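Local coordinates for early 35 kDa protein (Autographa californica nucleopolyhedrovirus, PDB 1P35) that inhibits caspases, blocking the apoptotic response of infected insect host cells, and also suppresses the host antiviral RNA interference response, at residues Asp71-Gln76 / Val276-Leu281; Asn237-Tyr242 / Tyr270-Lys275; Glu211-Leu216 / Asn266-Asp271. One frame throughout, in Å; residues are numbered along the deposited sequence.

In the fold
All three contacts cluster near the C-terminal end of strand 259-271, which supplies contacts 2 and 3 and neighbours strand 276-282 of contact 1; their centres lie 10 to 12 Å apart. In chain order the segments run 71-76, 211-216, 237-242, 266-271 with 270-275, and 276-281. Strand 259-271 is flanked by strand 238-249, its partner in contact 2, and by strand 276-282, which receives helix 62-74 in contact 1. Helix 206-215 packs on the other face through Phe268 in contact 3. The end of helix 62-74, which leads toward the reactive-site loop in this inhibitor family, thus shares this antiparallel sheet region with helix 206-215, joining distant parts of the chain.

Contact 1: residues Asp71-Gln76 / Val276-Leu281; sequences DEQFDQ and VLYVKL
Gln73 and Phe74, near the C-terminal end of helix 62-74, pack across strand 276-282 on Tyr278 and Lys280, a helix-on-sheet contact in which two aromatic rings each have an aliphatic carbon over one face. Gln73 CG stands over the middle of the Tyr278 ring, 3.4 Å from its centroid and only 4° off the normal, a CH-pi contact. The Gln73 chain, bent at its second torsion, folds back so that its amide follows the ring, the two planes 21° apart. Val276 CG1 lies against the opposite face of the same ring, while Tyr198 of the neighbouring strand meets it nearly at right angles.

Phe74 is used differently. Lys280 CB sits over its face, 3.9 Å from the ring centroid, and the two side chains run antiparallel alongside each other. At the ring edge, in its plane, Phe74 CZ approaches Tyr278 O at 3.8 Å, and Phe74 CE1 comes 4.0 Å from Tyr278 CB. The ring therefore rests against strand backbone and side chain together, with Ile269 of strand 259-271 close by.

Beyond CB, Lys280 runs out fully extended, its CG anti to the backbone N (chi1 175°), which carries the ammonium past Phe74 to the helix. There it forms a long salt bridge with Asp71, Lys280 NZ to Asp71 OD1 at 3.3 Å, arriving from above the carboxylate plane; Asp71 OD2 is taken by Lys67 of the same helix. Asp71 is thus shared between two lysines, one from the strand and one from its own helix, and its carboxylate would be expected to favour the protonated form of Lys280. A water accepts from Lys280 NZ at 2.9 Å and lies 2.7 Å from Asp75 OD1.

Contact 2: residues Asn237-Tyr242 / Tyr270-Lys275; sequences NKSMIY and YDKKSK
At the open end of the antiparallel beta hairpin made by strands 238-249 and 259-271, Ser239 and Tyr270 form a hydrogen-bonded pair. Ser239 N gives a bond to Tyr270 O at 2.8 Å, and Tyr270 N returns one to Ser239 O at 2.7 Å. Beside them Lys238 and Asp271 make a non-hydrogen-bonded pair, where Lys238 CA comes within 3.1 Å of Tyr270 O in a CA-H...O contact.

On the Lys238 face, the lysine chain kinks at its last torsion (chi4 -54°) and crosses Asp271 obliquely, placing Lys238 NZ 3.3 Å from Asp271 OD2 in a long, weak salt bridge. A water accepts from Lys238 NZ, and Gln73 OE1 of helix 62-74 adds a weak bond. On the other face, Tyr270 reaches away to bond Val202 O through its OH.

Asp271 also shapes the turn where the strand ends. Its OD1 takes two backbone N-H groups, an Asx turn and motif. Lys273 N lies 2.8 Å from Asp271 OD1 and comes in nearly in line with the carboxylate bond, whereas Ser274 N meets Asp271 OD1 from above the carboxylate plane at 3.1 Å.

Contact 3: residues Glu211-Leu216 / Asn266-Asp271; sequences EFVQSL and NGFIYD. With EDO (1,2-ethanediol), chain F.
Phe212 and Val213 of helix 206-215 close on Phe268 and Gly267 in a buried, apolar helix-on-sheet contact. The two phenyl rings form an offset edge-to-face pair: the edge of Phe268 is turned to the face of Phe212, with centroids 5.8 Å apart and planes at 64°. Phe268 has its CG beside the backbone N (chi1 -61°), which swings the ring toward the helix although its CB leaves the strand at an angle; Phe268 CE1 then lies 3.9 Å from Phe212 CB.

Val213 makes its closest contacts through CG2. This methyl, anti to the carbonyl carbon, lies near the plane of the Phe268 ring and comes 3.5 Å from Phe268 CD1 at its edge, and Val213 CG2 also packs on Gly267 CA at 3.8 Å. Gly267 is where the chain turns a corner, with backbone angles open chiefly to glycine, and the bare CA lets the valine come close. Leu216 CD1 stays 4.3 Å from Asn266 O.

At the helix end Ser215 OG donates to Phe212 O at 2.6 Å, and the bound ethanediol, probably from crystallisation, donates through O2 to Ser215 O at 2.7 Å and is also hydrogen-bonded to Ala287 N.

Around this core, Phe209 of the same helix stacks on Phe268, Leu281 of strand 276-282 touches Phe212 and Leu216, and Ile241 and Lys243 of strand 238-249 touch Val213.

Contact 1: residues Asp71-Gln76 / Val276-Leu281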
loop_
_atom_site.group_PDB
_atom_site.type_symbol
_atom_site.label_atom_id
_atom_site.label_comp_id
_atom_site.label_asym_id
_atom_site.label_seq_id
_atom_site.Cartn_x
_atom_site.Cartn_y
_atom_site.Cartn_z
ATOM N N ASP A 71 0.087 12.445 7.373
ATOM C CA ASP A 71 -1.366 12.350 7.548
ATOM C C ASP A 71 -1.785 11.871 8.941
ATOM O O ASP A 71 -2.803 12.305 9.447
ATOM C CB ASP A 71 -2.030 11.407 6.519
ATOM C CG ASP A 71 -2.023 11.975 5.106
ATOM O OD1 ASP A 71 -1.881 13.207 4.973
ATOM O OD2 ASP A 71 -2.201 11.207 4.128
ATOM N N GLU A 72 -1.019 11.007 9.596
ATOM C CA GLU A 72 -1.521 10.576 10.907
ATOM C C GLU A 72 -1.253 11.616 12.011
ATOM O O GLU A 72 -1.733 11.477 13.138
ATOM C CB GLU A 72 -0.942 9.212 11.316
ATOM C CG GLU A 72 0.488 9.273 11.798
ATOM C CD GLU A 72 1.009 7.924 12.287
ATOM O OE1 GLU A 72 1.047 6.945 11.497
ATOM O OE2 GLU A 72 1.387 7.845 13.474
ATOM N N GLN A 73 -0.440 12.628 11.718
ATOM C CA GLN A 73 -0.235 13.646 12.735
ATOM C C GLN A 73 -1.370 14.676 12.600
ATOM O O GLN A 73 -1.850 15.211 13.604
ATOM C CB GLN A 73 1.101 14.338 12.573
ATOM C CG GLN A 73 2.317 13.507 12.891
ATOM C CD GLN A 73 2.320 13.020 14.341
ATOM O OE1 GLN A 73 2.076 13.795 15.302
ATOM N NE2 GLN A 73 2.619 11.735 14.515
ATOM N N PHE A 74 -1.814 14.918 11.362
ATOM C CA PHE A 74 -2.864 15.880 11.115
ATOM C C PHE A 74 -4.270 15.349 11.354
ATOM O O PHE A 74 -5.200 16.127 11.685
ATOM C CB PHE A 74 -2.729 16.479 9.690
ATOM C CG PHE A 74 -1.559 17.434 9.555
ATOM C CD1 PHE A 74 -0.249 16.957 9.388
ATOM C CD2 PHE A 74 -1.751 18.818 9.778
ATOM C CE1 PHE A 74 0.857 17.832 9.464
ATOM C CE2 PHE A 74 -0.680 19.698 9.850
ATOM C CZ PHE A 74 0.649 19.215 9.701
ATOM N N ASP A 75 -4.445 14.042 11.162
ATOM C CA ASP A 75 -5.747 13.434 11.391
ATOM C C ASP A 75 -6.143 13.683 12.819
ATOM O O ASP A 75 -7.312 13.904 13.111
ATOM C CB ASP A 75 -5.734 11.940 11.124
ATOM C CG ASP A 75 -5.851 11.619 9.660
ATOM O OD1 ASP A 75 -5.964 12.555 8.842
ATOM O OD2 ASP A 75 -5.829 10.419 9.323
ATOM N N GLN A 76 -5.147 13.664 13.696
ATOM C CA GLN A 76 -5.346 13.897 15.110
ATOM C C GLN A 76 -5.873 15.299 15.399
ATOM O O GLN A 76 -6.258 15.602 16.524
ATOM C CB GLN A 76 -4.024 13.700 15.860
ATOM C CG GLN A 76 -3.617 12.220 16.052
ATOM C CD GLN A 76 -2.242 12.067 16.704
ATOM O OE1 GLN A 76 -1.951 12.679 17.738
ATOM N NE2 GLN A 76 -1.396 11.237 16.107
ATOM N N VAL A 276 11.134 16.160 15.315
ATOM C CA VAL A 276 10.600 15.934 13.990
ATOM C C VAL A 276 9.506 16.938 13.633
ATOM O O VAL A 276 8.611 17.262 14.447
ATOM C CB VAL A 276 10.022 14.491 13.836
ATOM C CG1 VAL A 276 9.565 14.292 12.417
ATOM C CG2 VAL A 276 11.086 13.451 14.196
ATOM N N LEU A 277 9.590 17.398 12.391
ATOM C CA LEU A 277 8.669 18.356 11.837
ATOM C C LEU A 277 7.771 17.687 10.770
ATOM O O LEU A 277 8.272 17.011 9.863
ATOM C CB LEU A 277 9.459 19.484 11.147
ATOM C CG LEU A 277 8.452 20.503 10.576
ATOM C CD1 LEU A 277 7.678 21.191 11.739
ATOM C CD2 LEU A 277 9.167 21.521 9.736
ATOM N N TYR A 278 6.465 17.872 10.868
ATOM C CA TYR A 278 5.565 17.327 9.861
ATOM C C TYR A 278 4.907 18.526 9.208
ATOM O O TYR A 278 4.469 19.477 9.904
ATOM C CB TYR A 278 4.483 16.463 10.478
ATOM C CG TYR A 278 4.995 15.326 11.332
ATOM C CD1 TYR A 278 5.357 15.547 12.656
ATOM C CD2 TYR A 278 5.151 14.026 10.799
ATOM C CE1 TYR A 278 5.867 14.524 13.442
ATOM C CE2 TYR A 278 5.662 12.964 11.577
ATOM C CZ TYR A 278 6.013 13.227 12.884
ATOM O OH TYR A 278 6.500 12.204 13.628
ATOM N N VAL A 279 4.847 18.510 7.879
ATOM C CA VAL A 279 4.236 19.618 7.199
ATOM C C VAL A 279 3.213 19.113 6.191
ATOM O O VAL A 279 3.467 18.128 5.473
ATOM C CB VAL A 279 5.260 20.455 6.433
ATOM C CG1 VAL A 279 4.603 21.708 5.884
ATOM C CG2 VAL A 279 6.446 20.809 7.311
ATOM N N LYS A 280 2.057 19.782 6.129
ATOM C CA LYS A 280 1.063 19.441 5.132
ATOM C C LYS A 280 0.427 20.720 4.563
ATOM O O LYS A 280 -0.222 21.444 5.298
ATOM C CB LYS A 280 -0.046 18.585 5.737
ATOM C CG LYS A 280 -1.164 18.309 4.734
ATOM C CD LYS A 280 -2.311 17.509 5.421
ATOM C CE LYS A 280 -3.162 16.766 4.393
ATOM N NZ LYS A 280 -4.010 15.700 5.004
ATOM N N LEU A 281 0.606 20.950 3.259
ATOM C CA LEU A 281 0.093 22.087 2.555
ATOM C C LEU A 281 -0.642 21.471 1.348
ATOM O O LEU A 281 -0.213 21.587 0.190
ATOM C CB LEU A 281 1.262 22.971 2.108
ATOM C CG LEU A 281 2.127 23.539 3.244
ATOM C CD1 LEU A 281 3.398 24.118 2.604
ATOM C CD2 LEU A 281 1.344 24.627 4.067
HETATM O O HOH W 1 -4.685 14.555 7.558
#

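Contact 2: residues Asn237-Tyr242 / Tyr270-Lys275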
loop_
_atom_site.group_PDB
_atom_site.type_symbol
_atom_site.label_atom_id
_atom_site.label_comp_id
_atom_site.label_asym_id
_atom_site.label_seq_id
_atom_site.Cartn_x
_atom_site.Cartn_y
_atom_site.Cartn_z
ATOM N N ASN A 237 4.247 17.422 24.163
ATOM C CA ASN A 237 5.467 17.412 23.385
ATOM C C ASN A 237 5.337 17.978 21.982
ATOM O O ASN A 237 6.325 18.024 21.254
ATOM C CB ASN A 237 6.014 15.986 23.297
ATOM C CG ASN A 237 6.467 15.453 24.638
ATOM O OD1 ASN A 237 7.394 15.997 25.265
ATOM N ND2 ASN A 237 5.819 14.384 25.093
ATOM N N LYS A 238 4.141 18.400 21.590
ATOM C CA LYS A 238 3.984 18.940 20.250
ATOM C C LYS A 238 3.601 20.425 20.188
ATOM O O LYS A 238 2.982 20.958 21.106
ATOM C CB LYS A 238 2.934 18.145 19.455
ATOM C CG LYS A 238 3.134 16.625 19.426
ATOM C CD LYS A 238 2.089 15.914 18.547
ATOM C CE LYS A 238 2.201 14.373 18.649
ATOM N NZ LYS A 238 3.569 13.885 18.356
ATOM N N SER A 239 4.008 21.070 19.093
ATOM C CA SER A 239 3.652 22.444 18.787
ATOM C C SER A 239 2.890 22.320 17.459
ATOM O O SER A 239 3.330 21.640 16.535
ATOM C CB SER A 239 4.893 23.331 18.614
ATOM O OG SER A 239 5.597 23.468 19.850
ATOM N N MET A 240 1.721 22.939 17.390
ATOM C CA MET A 240 0.889 22.860 16.210
ATOM C C MET A 240 0.484 24.253 15.771
ATOM O O MET A 240 -0.163 25.017 16.532
ATOM C CB MET A 240 -0.389 22.009 16.475
ATOM C CG MET A 240 -0.160 20.584 16.893
ATOM S SD MET A 240 -0.719 20.208 18.603
ATOM C CE MET A 240 0.483 21.042 19.546
ATOM N N ILE A 241 0.847 24.574 14.534
ATOM C CA ILE A 241 0.545 25.863 13.960
ATOM C C ILE A 241 -0.156 25.526 12.629
ATOM O O ILE A 241 0.477 25.122 11.679
ATOM C CB ILE A 241 1.871 26.666 13.811
ATOM C CG1 ILE A 241 2.434 27.011 15.212
ATOM C CG2 ILE A 241 1.666 27.960 13.058
ATOM C CD1 ILE A 241 3.840 27.677 15.157
ATOM N N TYR A 242 -1.476 25.713 12.579
ATOM C CA TYR A 242 -2.250 25.332 11.407
ATOM C C TYR A 242 -3.578 26.073 11.248
ATOM O O TYR A 242 -4.008 26.844 12.114
ATOM C CB TYR A 242 -2.571 23.816 11.481
ATOM C CG TYR A 242 -3.412 23.440 12.697
ATOM C CD1 TYR A 242 -2.847 23.319 13.954
ATOM C CD2 TYR A 242 -4.788 23.225 12.585
ATOM C CE1 TYR A 242 -3.633 22.984 15.079
ATOM C CE2 TYR A 242 -5.576 22.885 13.712
ATOM C CZ TYR A 242 -4.978 22.771 14.952
ATOM O OH TYR A 242 -5.729 22.449 16.068
ATOM N N TYR A 270 5.036 20.107 15.108
ATOM C CA TYR A 270 6.390 19.854 15.529
ATOM C C TYR A 270 6.431 19.001 16.795
ATOM O O TYR A 270 5.788 19.291 17.815
ATOM C CB TYR A 270 7.129 21.169 15.757
ATOM C CG TYR A 270 8.555 20.953 16.184
ATOM C CD1 TYR A 270 9.492 20.474 15.286
ATOM C CD2 TYR A 270 8.970 21.214 17.490
ATOM C CE1 TYR A 270 10.806 20.257 15.651
ATOM C CE2 TYR A 270 10.295 21.004 17.875
ATOM C CZ TYR A 270 11.207 20.521 16.935
ATOM O OH TYR A 270 12.522 20.286 17.242
ATOM N N ASP A 271 7.185 17.905 16.718
ATOM C CA ASP A 271 7.298 17.025 17.865
ATOM C C ASP A 271 8.535 17.430 18.649
ATOM O O ASP A 271 9.657 17.124 18.254
ATOM C CB ASP A 271 7.363 15.575 17.403
ATOM C CG ASP A 271 7.321 14.596 18.556
ATOM O OD1 ASP A 271 7.807 14.957 19.653
ATOM O OD2 ASP A 271 6.828 13.460 18.340
ATOM N N LYS A 272 8.306 18.152 19.747
ATOM C CA LYS A 272 9.352 18.648 20.637
ATOM C C LYS A 272 10.209 17.521 21.221
ATOM O O LYS A 272 11.348 17.753 21.616
ATOM C CB LYS A 272 8.730 19.410 21.824
ATOM C CG LYS A 272 7.793 20.574 21.503
ATOM C CD LYS A 272 7.126 21.021 22.777
ATOM C CE LYS A 272 6.076 22.091 22.539
ATOM N NZ LYS A 272 5.391 22.439 23.827
ATOM N N LYS A 273 9.668 16.311 21.310
ATOM C CA LYS A 273 10.461 15.237 21.895
ATOM C C LYS A 273 11.360 14.513 20.873
ATOM O O LYS A 273 12.525 14.253 21.153
ATOM C CB LYS A 273 9.572 14.229 22.642
ATOM C CG LYS A 273 10.405 13.265 23.497
ATOM C CD LYS A 273 9.588 12.207 24.222
ATOM C CE LYS A 273 10.486 11.339 25.113
ATOM N NZ LYS A 273 9.668 10.335 25.871
ATOM N N SER A 274 10.827 14.209 19.694
ATOM C CA SER A 274 11.603 13.544 18.648
ATOM C C SER A 274 12.430 14.527 17.780
ATOM O O SER A 274 13.392 14.121 17.100
ATOM C CB SER A 274 10.663 12.715 17.746
ATOM O OG SER A 274 9.669 13.522 17.121
ATOM N N LYS A 275 12.089 15.811 17.816
ATOM C CA LYS A 275 12.788 16.809 16.975
ATOM C C LYS A 275 12.362 16.633 15.507
ATOM O O LYS A 275 13.130 16.913 14.582
ATOM C CB LYS A 275 14.320 16.661 17.051
ATOM C CG LYS A 275 14.881 16.621 18.443
ATOM C CD LYS A 275 14.371 17.752 19.300
ATOM C CE LYS A 275 14.769 17.524 20.746
ATOM N NZ LYS A 275 14.057 18.417 21.683
HETATM O O HOH W 2 4.830 13.749 20.800
#

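Contact 3: residues Glu211-Leu216 / Asn266-Asp271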
loop_
_atom_site.group_PDB
_atom_site.type_symbol
_atom_site.label_atom_id
_atom_site.label_comp_id
_atom_site.label_asym_id
_atom_site.label_seq_id
_atom_site.Cartn_x
_atom_site.Cartn_y
_atom_site.Cartn_z
ATOM N N GLU A 211 4.117 32.784 10.083
ATOM C CA GLU A 211 4.049 33.538 8.838
ATOM C C GLU A 211 3.548 32.667 7.660
ATOM O O GLU A 211 2.787 33.111 6.830
ATOM C CB GLU A 211 5.440 34.079 8.478
ATOM C CG GLU A 211 5.475 34.701 7.062
ATOM C CD GLU A 211 6.860 35.155 6.618
ATOM O OE1 GLU A 211 7.852 34.392 6.765
ATOM O OE2 GLU A 211 6.947 36.272 6.087
ATOM N N PHE A 212 4.037 31.426 7.570
ATOM C CA PHE A 212 3.642 30.580 6.442
ATOM C C PHE A 212 2.127 30.213 6.561
ATOM O O PHE A 212 1.359 30.358 5.597
ATOM C CB PHE A 212 4.554 29.304 6.401
ATOM C CG PHE A 212 4.786 28.772 5.024
ATOM C CD1 PHE A 212 3.750 28.150 4.314
ATOM C CD2 PHE A 212 6.014 28.937 4.403
ATOM C CE1 PHE A 212 3.943 27.702 2.986
ATOM C CE2 PHE A 212 6.215 28.491 3.080
ATOM C CZ PHE A 212 5.183 27.877 2.372
ATOM N N VAL A 213 1.706 29.775 7.756
ATOM C CA VAL A 213 0.315 29.371 7.974
ATOM C C VAL A 213 -0.719 30.513 7.830
ATOM O O VAL A 213 -1.792 30.299 7.249
ATOM C CB VAL A 213 0.161 28.661 9.329
ATOM C CG1 VAL A 213 -1.322 28.333 9.642
ATOM C CG2 VAL A 213 0.979 27.336 9.301
ATOM N N GLN A 214 -0.380 31.712 8.322
ATOM C CA GLN A 214 -1.277 32.885 8.231
ATOM C C GLN A 214 -1.553 33.239 6.762
ATOM O O GLN A 214 -2.641 33.748 6.437
ATOM C CB GLN A 214 -0.638 34.119 8.918
ATOM C CG GLN A 214 -0.518 33.971 10.382
ATOM C CD GLN A 214 0.317 35.082 11.038
ATOM O OE1 GLN A 214 0.955 35.911 10.376
ATOM N NE2 GLN A 214 0.338 35.059 12.346
ATOM N N SER A 215 -0.566 32.992 5.894
ATOM C CA SER A 215 -0.686 33.297 4.455
ATOM C C SER A 215 -1.547 32.284 3.670
ATOM O O SER A 215 -1.978 32.547 2.533
ATOM C CB SER A 215 0.702 33.330 3.803
ATOM O OG SER A 215 1.192 32.003 3.553
ATOM N N LEU A 216 -1.823 31.140 4.280
ATOM C CA LEU A 216 -2.562 30.069 3.570
ATOM C C LEU A 216 -4.038 30.296 3.407
ATOM O O LEU A 216 -4.674 30.732 4.332
ATOM C CB LEU A 216 -2.416 28.716 4.274
ATOM C CG LEU A 216 -1.025 28.214 4.542
ATOM C CD1 LEU A 216 -1.143 26.923 5.271
ATOM C CD2 LEU A 216 -0.289 28.084 3.238
ATOM N N ASN A 266 -4.161 22.241 7.628
ATOM C CA ASN A 266 -2.903 22.420 6.925
ATOM C C ASN A 266 -1.949 23.279 7.775
ATOM O O ASN A 266 -2.350 24.263 8.430
ATOM C CB ASN A 266 -3.177 23.073 5.574
ATOM C CG ASN A 266 -3.913 22.143 4.629
ATOM O OD1 ASN A 266 -3.291 21.239 4.017
ATOM N ND2 ASN A 266 -5.240 22.314 4.530
ATOM N N GLY A 267 -0.684 22.916 7.744
ATOM C CA GLY A 267 0.289 23.646 8.532
ATOM C C GLY A 267 1.504 22.844 8.937
ATOM O O GLY A 267 2.005 22.021 8.176
ATOM N N PHE A 268 1.949 23.102 10.161
ATOM C CA PHE A 268 3.143 22.528 10.735
ATOM C C PHE A 268 2.864 21.910 12.116
ATOM O O PHE A 268 2.241 22.547 13.005
ATOM C CB PHE A 268 4.204 23.651 10.908
ATOM C CG PHE A 268 4.614 24.303 9.637
ATOM C CD1 PHE A 268 3.735 25.129 8.946
ATOM C CD2 PHE A 268 5.861 24.012 9.067
ATOM C CE1 PHE A 268 4.083 25.660 7.665
ATOM C CE2 PHE A 268 6.225 24.525 7.811
ATOM C CZ PHE A 268 5.319 25.362 7.091
ATOM N N ILE A 269 3.310 20.672 12.291
ATOM C CA ILE A 269 3.176 19.985 13.565
ATOM C C ILE A 269 4.600 19.634 13.938
ATOM O O ILE A 269 5.297 18.939 13.170
ATOM C CB ILE A 269 2.320 18.712 13.460
ATOM C CG1 ILE A 269 0.834 19.093 13.405
ATOM C CG2 ILE A 269 2.599 17.783 14.668
ATOM C CD1 ILE A 269 -0.124 17.938 12.984
ATOM N N TYR A 270 5.036 20.107 15.108
ATOM C CA TYR A 270 6.390 19.854 15.529
ATOM C C TYR A 270 6.431 19.001 16.795
ATOM O O TYR A 270 5.788 19.291 17.815
ATOM C CB TYR A 270 7.129 21.169 15.757
ATOM C CG TYR A 270 8.555 20.953 16.184
ATOM C CD1 TYR A 270 9.492 20.474 15.286
ATOM C CD2 TYR A 270 8.970 21.214 17.490
ATOM C CE1 TYR A 270 10.806 20.257 15.651
ATOM C CE2 TYR A 270 10.295 21.004 17.875
ATOM C CZ TYR A 270 11.207 20.521 16.935
ATOM O OH TYR A 270 12.522 20.286 17.242
ATOM N N ASP A 271 7.185 17.905 16.718
ATOM C CA ASP A 271 7.298 17.025 17.865
ATOM C C ASP A 271 8.535 17.430 18.649
ATOM O O ASP A 271 9.657 17.124 18.254
ATOM C CB ASP A 271 7.363 15.575 17.403
ATOM C CG ASP A 271 7.321 14.596 18.556
ATOM O OD1 ASP A 271 7.807 14.957 19.653
ATOM O OD2 ASP A 271 6.828 13.460 18.340
HETATM C C1 EDO F . -3.110 35.706 -0.324
HETATM O O1 EDO F . -4.513 36.054 -0.200
HETATM C C2 EDO F . -2.587 35.315 1.032
HETATM O O2 EDO F . -1.396 34.561 0.881
#